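Local coordinates for malonyl CoA reductase (malonate semialdehyde-forming) (Sulfolobus tokodaii, PDB 2EP5), which probably reduces malonyl-CoA to malonate semialdehyde with NADPH, as a member of the aspartate-semialdehyde dehydrogenase family, at residues Ile120-Leu132 / Ile336-Tyr349. Numbering follows the deposited sequence.
Sequences INPEINWEHLELL and ITILTVEVMKELGY
The Pro122 ring sits as a knob in a hole on helix 334-347, formed by Ile336, Leu339, Thr340 and Val343; the closest approach is Pro122 CB to Leu339 CD1, 3.3 Å. One turn further along the C-terminal helix, Leu129 CD1 touches both Val343 CG1 and Met344 CG, 3.9 Å from each, while Leu347 CD1 meets Trp126 CE3 obliquely at 3.7 Å. At the far end the Tyr349 ring receives Leu129 CB over one face, 4.0 Å from CZ, and its CD2 lies 3.8 Å from Leu132 CD1. With CG turned anti to its carbonyl carbon (chi1 -59°), Tyr349 reaches back along 129-132; an alanine here would probably open a gap beside Leu129 and Leu132. Tyr349 follows directly on Gly348, whose positive phi belongs to a Schellman motif at the helix end. On the other segment, Asn125 OD1 accepts the Asn121 N-H in its carbonyl plane, bracing the turn that presents Pro122. Farther out, Arg331 makes a salt bridge to Glu123 and a hydrogen bond to Asn121 OD1, and Asn148 bonds Thr340 OG1 and Ile120 O. The contact thus docks the C-terminal helix against the Rossmann-type NAD-binding domain, with the side chain of Ile336 about 7 Å from that of Cys151, the predicted acyl-thioester nucleophile.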
loop_
_atom_site.group_PDB
_atom_site.type_symbol
_atom_site.label_atom_id
_atom_site.label_comp_id
_atom_site.label_asym_id
_atom_site.label_seq_id
_atom_site.Cartn_x
_atom_site.Cartn_y
_atom_site.Cartn_z
ATOM N N ILE A 120 -1.633 15.149 -31.924
ATOM C CA ILE A 120 -0.282 14.648 -32.082
ATOM C C ILE A 120 0.407 13.825 -31.012
ATOM O O ILE A 120 0.311 14.093 -29.817
ATOM C CB ILE A 120 0.687 15.809 -32.427
ATOM C CG1 ILE A 120 0.165 16.588 -33.641
ATOM C CG2 ILE A 120 2.085 15.262 -32.732
ATOM C CD1 ILE A 120 -0.003 15.745 -34.890
ATOM N N ASN A 121 1.107 12.807 -31.506
ATOM C CA ASN A 121 1.962 11.921 -30.734
ATOM C C ASN A 121 3.084 11.850 -31.767
ATOM O O ASN A 121 3.054 11.024 -32.684
ATOM C CB ASN A 121 1.341 10.539 -30.502
ATOM C CG ASN A 121 2.132 9.725 -29.483
ATOM O OD1 ASN A 121 3.212 10.144 -29.057
ATOM N ND2 ASN A 121 1.606 8.564 -29.090
ATOM N N PRO A 122 4.079 12.746 -31.638
ATOM C CA PRO A 122 5.254 12.903 -32.506
ATOM C C PRO A 122 5.641 11.730 -33.413
ATOM O O PRO A 122 5.458 11.789 -34.628
ATOM C CB PRO A 122 6.350 13.284 -31.519
ATOM C CG PRO A 122 5.611 14.152 -30.560
ATOM C CD PRO A 122 4.340 13.357 -30.318
ATOM N N GLU A 123 6.185 10.673 -32.825
ATOM C CA GLU A 123 6.607 9.506 -33.588
ATOM C C GLU A 123 5.493 8.891 -34.434
ATOM O O GLU A 123 5.724 8.442 -35.553
ATOM C CB GLU A 123 7.163 8.426 -32.647
ATOM C CG GLU A 123 8.479 8.778 -31.958
ATOM C CD GLU A 123 8.302 9.560 -30.667
ATOM O OE1 GLU A 123 7.240 10.183 -30.477
ATOM O OE2 GLU A 123 9.236 9.569 -29.842
ATOM N N ILE A 124 4.283 8.886 -33.902
ATOM C CA ILE A 124 3.155 8.273 -34.585
ATOM C C ILE A 124 2.536 9.017 -35.776
ATOM O O ILE A 124 2.329 8.422 -36.836
ATOM C CB ILE A 124 2.039 7.952 -33.562
ATOM C CG1 ILE A 124 2.641 7.229 -32.353
ATOM C CG2 ILE A 124 0.971 7.080 -34.198
ATOM C CD1 ILE A 124 3.415 5.969 -32.704
ATOM N N ASN A 125 2.239 10.304 -35.616
ATOM C CA ASN A 125 1.602 11.045 -36.700
ATOM C C ASN A 125 2.012 12.510 -36.839
ATOM O O ASN A 125 1.155 13.389 -36.929
ATOM C CB ASN A 125 0.078 10.960 -36.540
ATOM C CG ASN A 125 -0.406 11.601 -35.253
ATOM O OD1 ASN A 125 0.325 11.666 -34.268
ATOM N ND2 ASN A 125 -1.646 12.064 -35.249
ATOM N N TRP A 126 3.313 12.777 -36.874
ATOM C CA TRP A 126 3.776 14.149 -37.021
ATOM C C TRP A 126 3.262 14.776 -38.318
ATOM O O TRP A 126 2.992 15.977 -38.371
ATOM C CB TRP A 126 5.304 14.208 -36.983
ATOM C CG TRP A 126 5.988 13.334 -37.980
ATOM C CD1 TRP A 126 6.356 12.028 -37.817
ATOM C CD2 TRP A 126 6.415 13.710 -39.294
ATOM N NE1 TRP A 126 6.990 11.571 -38.946
ATOM C CE2 TRP A 126 7.039 12.581 -39.870
ATOM C CE3 TRP A 126 6.328 14.893 -40.043
ATOM C CZ2 TRP A 126 7.576 12.599 -41.158
ATOM C CZ3 TRP A 126 6.863 14.911 -41.326
ATOM C CH2 TRP A 126 7.480 13.769 -41.870
ATOM N N GLU A 127 3.110 13.946 -39.350
ATOM C CA GLU A 127 2.626 14.391 -40.654
ATOM C C GLU A 127 1.247 15.042 -40.562
ATOM O O GLU A 127 0.890 15.884 -41.395
ATOM C CB GLU A 127 2.553 13.211 -41.634
ATOM C CG GLU A 127 3.870 12.482 -41.847
ATOM C CD GLU A 127 3.886 11.094 -41.212
ATOM O OE1 GLU A 127 3.584 10.971 -40.000
ATOM O OE2 GLU A 127 4.212 10.122 -41.933
ATOM N N HIS A 128 0.470 14.657 -39.556
ATOM C CA HIS A 128 -0.859 15.220 -39.403
ATOM C C HIS A 128 -0.849 16.723 -39.162
ATOM O O HIS A 128 -1.880 17.378 -39.308
ATOM C CB HIS A 128 -1.615 14.501 -38.283
ATOM C CG HIS A 128 -1.988 13.089 -38.621
ATOM N ND1 HIS A 128 -2.821 12.328 -37.828
ATOM C CD2 HIS A 128 -1.653 12.306 -39.674
ATOM C CE1 HIS A 128 -2.989 11.141 -38.382
ATOM N NE2 HIS A 128 -2.291 11.101 -39.504
ATOM N N LEU A 129 0.312 17.271 -38.803
ATOM C CA LEU A 129 0.435 18.712 -38.560
ATOM C C LEU A 129 0.083 19.536 -39.804
ATOM O O LEU A 129 -0.178 20.736 -39.717
ATOM C CB LEU A 129 1.855 19.059 -38.097
ATOM C CG LEU A 129 2.173 18.722 -36.637
ATOM C CD1 LEU A 129 3.662 18.891 -36.361
ATOM C CD2 LEU A 129 1.347 19.623 -35.730
ATOM N N GLU A 130 0.079 18.885 -40.960
ATOM C CA GLU A 130 -0.253 19.566 -42.201
ATOM C C GLU A 130 -1.654 20.159 -42.124
ATOM O O GLU A 130 -1.992 21.062 -42.892
ATOM C CB GLU A 130 -0.167 18.603 -43.384
ATOM C CG GLU A 130 1.214 18.021 -43.607
ATOM C CD GLU A 130 1.520 17.828 -45.077
ATOM O OE1 GLU A 130 1.537 18.844 -45.806
ATOM O OE2 GLU A 130 1.739 16.673 -45.507
ATOM N N LEU A 131 -2.466 19.649 -41.202
ATOM C CA LEU A 131 -3.824 20.153 -41.036
ATOM C C LEU A 131 -3.775 21.624 -40.689
ATOM O O LEU A 131 -4.736 22.352 -40.923
ATOM C CB LEU A 131 -4.562 19.420 -39.914
ATOM C CG LEU A 131 -5.235 18.079 -40.199
ATOM C CD1 LEU A 131 -5.937 17.594 -38.927
ATOM C CD2 LEU A 131 -6.245 18.225 -41.333
ATOM N N LEU A 132 -2.652 22.058 -40.126
ATOM C CA LEU A 132 -2.501 23.448 -39.727
ATOM C C LEU A 132 -2.552 24.417 -40.902
ATOM O O LEU A 132 -2.855 25.594 -40.725
ATOM C CB LEU A 132 -1.191 23.635 -38.953
ATOM C CG LEU A 132 -1.147 22.985 -37.566
ATOM C CD1 LEU A 132 0.207 23.245 -36.902
ATOM C CD2 LEU A 132 -2.281 23.535 -36.717
ATOM N N ILE A 336 5.198 14.668 -24.398
ATOM C CA ILE A 336 4.722 14.712 -25.782
ATOM C C ILE A 336 4.313 16.110 -26.228
ATOM O O ILE A 336 4.399 16.428 -27.406
ATOM C CB ILE A 336 3.542 13.742 -26.048
ATOM C CG1 ILE A 336 2.467 13.906 -24.987
ATOM C CG2 ILE A 336 4.050 12.329 -26.118
ATOM C CD1 ILE A 336 1.198 13.200 -25.336
ATOM N N THR A 337 3.873 16.941 -25.291
ATOM C CA THR A 337 3.489 18.304 -25.627
ATOM C C THR A 337 4.751 19.072 -26.013
ATOM O O THR A 337 4.792 19.775 -27.022
ATOM C CB THR A 337 2.831 19.011 -24.434
ATOM O OG1 THR A 337 1.611 18.347 -24.103
ATOM C CG2 THR A 337 2.535 20.474 -24.772
ATOM N N ILE A 338 5.785 18.921 -25.196
ATOM C CA ILE A 338 7.051 19.595 -25.434
ATOM C C ILE A 338 7.684 19.045 -26.710
ATOM O O ILE A 338 8.259 19.795 -27.505
ATOM C CB ILE A 338 7.996 19.398 -24.210
ATOM C CG1 ILE A 338 7.442 20.178 -23.011
ATOM C CG2 ILE A 338 9.413 19.844 -24.543
ATOM C CD1 ILE A 338 8.139 19.876 -21.692
ATOM N N LEU A 339 7.563 17.736 -26.912
ATOM C CA LEU A 339 8.128 17.098 -28.098
ATOM C C LEU A 339 7.364 17.574 -29.332
ATOM O O LEU A 339 7.930 17.703 -30.423
ATOM C CB LEU A 339 8.022 15.568 -27.997
ATOM C CG LEU A 339 9.166 14.723 -28.576
ATOM C CD1 LEU A 339 8.592 13.443 -29.152
ATOM C CD2 LEU A 339 9.922 15.466 -29.652
ATOM N N THR A 340 6.071 17.830 -29.160
ATOM C CA THR A 340 5.250 18.295 -30.267
ATOM C C THR A 340 5.731 19.667 -30.700
ATOM O O THR A 340 5.819 19.945 -31.894
ATOM C CB THR A 340 3.755 18.354 -29.877
ATOM O OG1 THR A 340 3.297 17.034 -29.555
ATOM C CG2 THR A 340 2.919 18.899 -31.036
ATOM N N VAL A 341 6.057 20.522 -29.731
ATOM C CA VAL A 341 6.554 21.859 -30.053
ATOM C C VAL A 341 7.899 21.747 -30.783
ATOM O O VAL A 341 8.133 22.444 -31.775
ATOM C CB VAL A 341 6.753 22.746 -28.788
ATOM C CG1 VAL A 341 7.258 24.121 -29.204
ATOM C CG2 VAL A 341 5.445 22.889 -28.025
ATOM N N GLU A 342 8.773 20.865 -30.306
ATOM C CA GLU A 342 10.076 20.701 -30.954
ATOM C C GLU A 342 9.888 20.325 -32.429
ATOM O O GLU A 342 10.541 20.883 -33.313
ATOM C CB GLU A 342 10.907 19.629 -30.239
ATOM C CG GLU A 342 10.932 19.786 -28.724
ATOM C CD GLU A 342 11.900 18.837 -28.031
ATOM O OE1 GLU A 342 12.172 17.743 -28.565
ATOM O OE2 GLU A 342 12.380 19.182 -26.933
ATOM N N VAL A 343 8.988 19.383 -32.690
ATOM C CA VAL A 343 8.718 18.952 -34.056
ATOM C C VAL A 343 8.225 20.122 -34.918
ATOM O O VAL A 343 8.676 20.300 -36.050
ATOM C CB VAL A 343 7.647 17.832 -34.089
ATOM C CG1 VAL A 343 7.223 17.567 -35.525
ATOM C CG2 VAL A 343 8.193 16.559 -33.444
ATOM N N MET A 344 7.295 20.902 -34.374
ATOM C CA MET A 344 6.732 22.044 -35.081
ATOM C C MET A 344 7.827 23.027 -35.490
ATOM O O MET A 344 7.810 23.556 -36.599
ATOM C CB MET A 344 5.691 22.749 -34.202
ATOM C CG MET A 344 4.390 21.973 -34.015
ATOM S SD MET A 344 3.281 22.726 -32.799
ATOM C CE MET A 344 2.490 24.008 -33.765
ATOM N N LYS A 345 8.781 23.271 -34.596
ATOM C CA LYS A 345 9.880 24.175 -34.915
ATOM C C LYS A 345 10.692 23.536 -36.044
ATOM O O LYS A 345 11.046 24.193 -37.022
ATOM C CB LYS A 345 10.762 24.401 -33.681
ATOM C CG LYS A 345 12.003 25.255 -33.934
ATOM C CD LYS A 345 11.643 26.666 -34.376
ATOM C CE LYS A 345 12.893 27.492 -34.686
ATOM N NZ LYS A 345 12.567 28.897 -35.075
ATOM N N GLU A 346 10.966 22.244 -35.901
ATOM C CA GLU A 346 11.721 21.487 -36.896
ATOM C C GLU A 346 11.071 21.520 -38.284
ATOM O O GLU A 346 11.764 21.536 -39.301
ATOM C CB GLU A 346 11.864 20.034 -36.429
ATOM C CG GLU A 346 12.543 19.089 -37.417
ATOM C CD GLU A 346 13.954 19.516 -37.746
ATOM O OE1 GLU A 346 14.608 20.118 -36.866
ATOM O OE2 GLU A 346 14.415 19.242 -38.876
ATOM N N LEU A 347 9.742 21.535 -38.327
ATOM C CA LEU A 347 9.029 21.544 -39.597
ATOM C C LEU A 347 8.682 22.938 -40.127
ATOM O O LEU A 347 8.137 23.074 -41.224
ATOM C CB LEU A 347 7.760 20.695 -39.484
ATOM C CG LEU A 347 8.028 19.224 -39.163
ATOM C CD1 LEU A 347 6.723 18.433 -39.140
ATOM C CD2 LEU A 347 8.976 18.658 -40.212
ATOM N N GLY A 348 8.989 23.975 -39.354
ATOM C CA GLY A 348 8.703 25.321 -39.818
ATOM C C GLY A 348 7.362 25.924 -39.447
ATOM O O GLY A 348 7.064 27.045 -39.855
ATOM N N TYR A 349 6.531 25.201 -38.706
ATOM C CA TYR A 349 5.258 25.773 -38.288
ATOM C C TYR A 349 5.597 26.706 -37.138
ATOM O O TYR A 349 4.837 27.613 -36.813
ATOM C CB TYR A 349 4.297 24.696 -37.794
ATOM C CG TYR A 349 3.981 23.629 -38.810
ATOM C CD1 TYR A 349 4.820 22.530 -38.982
ATOM C CD2 TYR A 349 2.837 23.714 -39.595
ATOM C CE1 TYR A 349 4.522 21.535 -39.913
ATOM C CE2 TYR A 349 2.528 22.726 -40.530
ATOM C CZ TYR A 349 3.370 21.641 -40.684
ATOM O OH TYR A 349 3.057 20.664 -41.599
#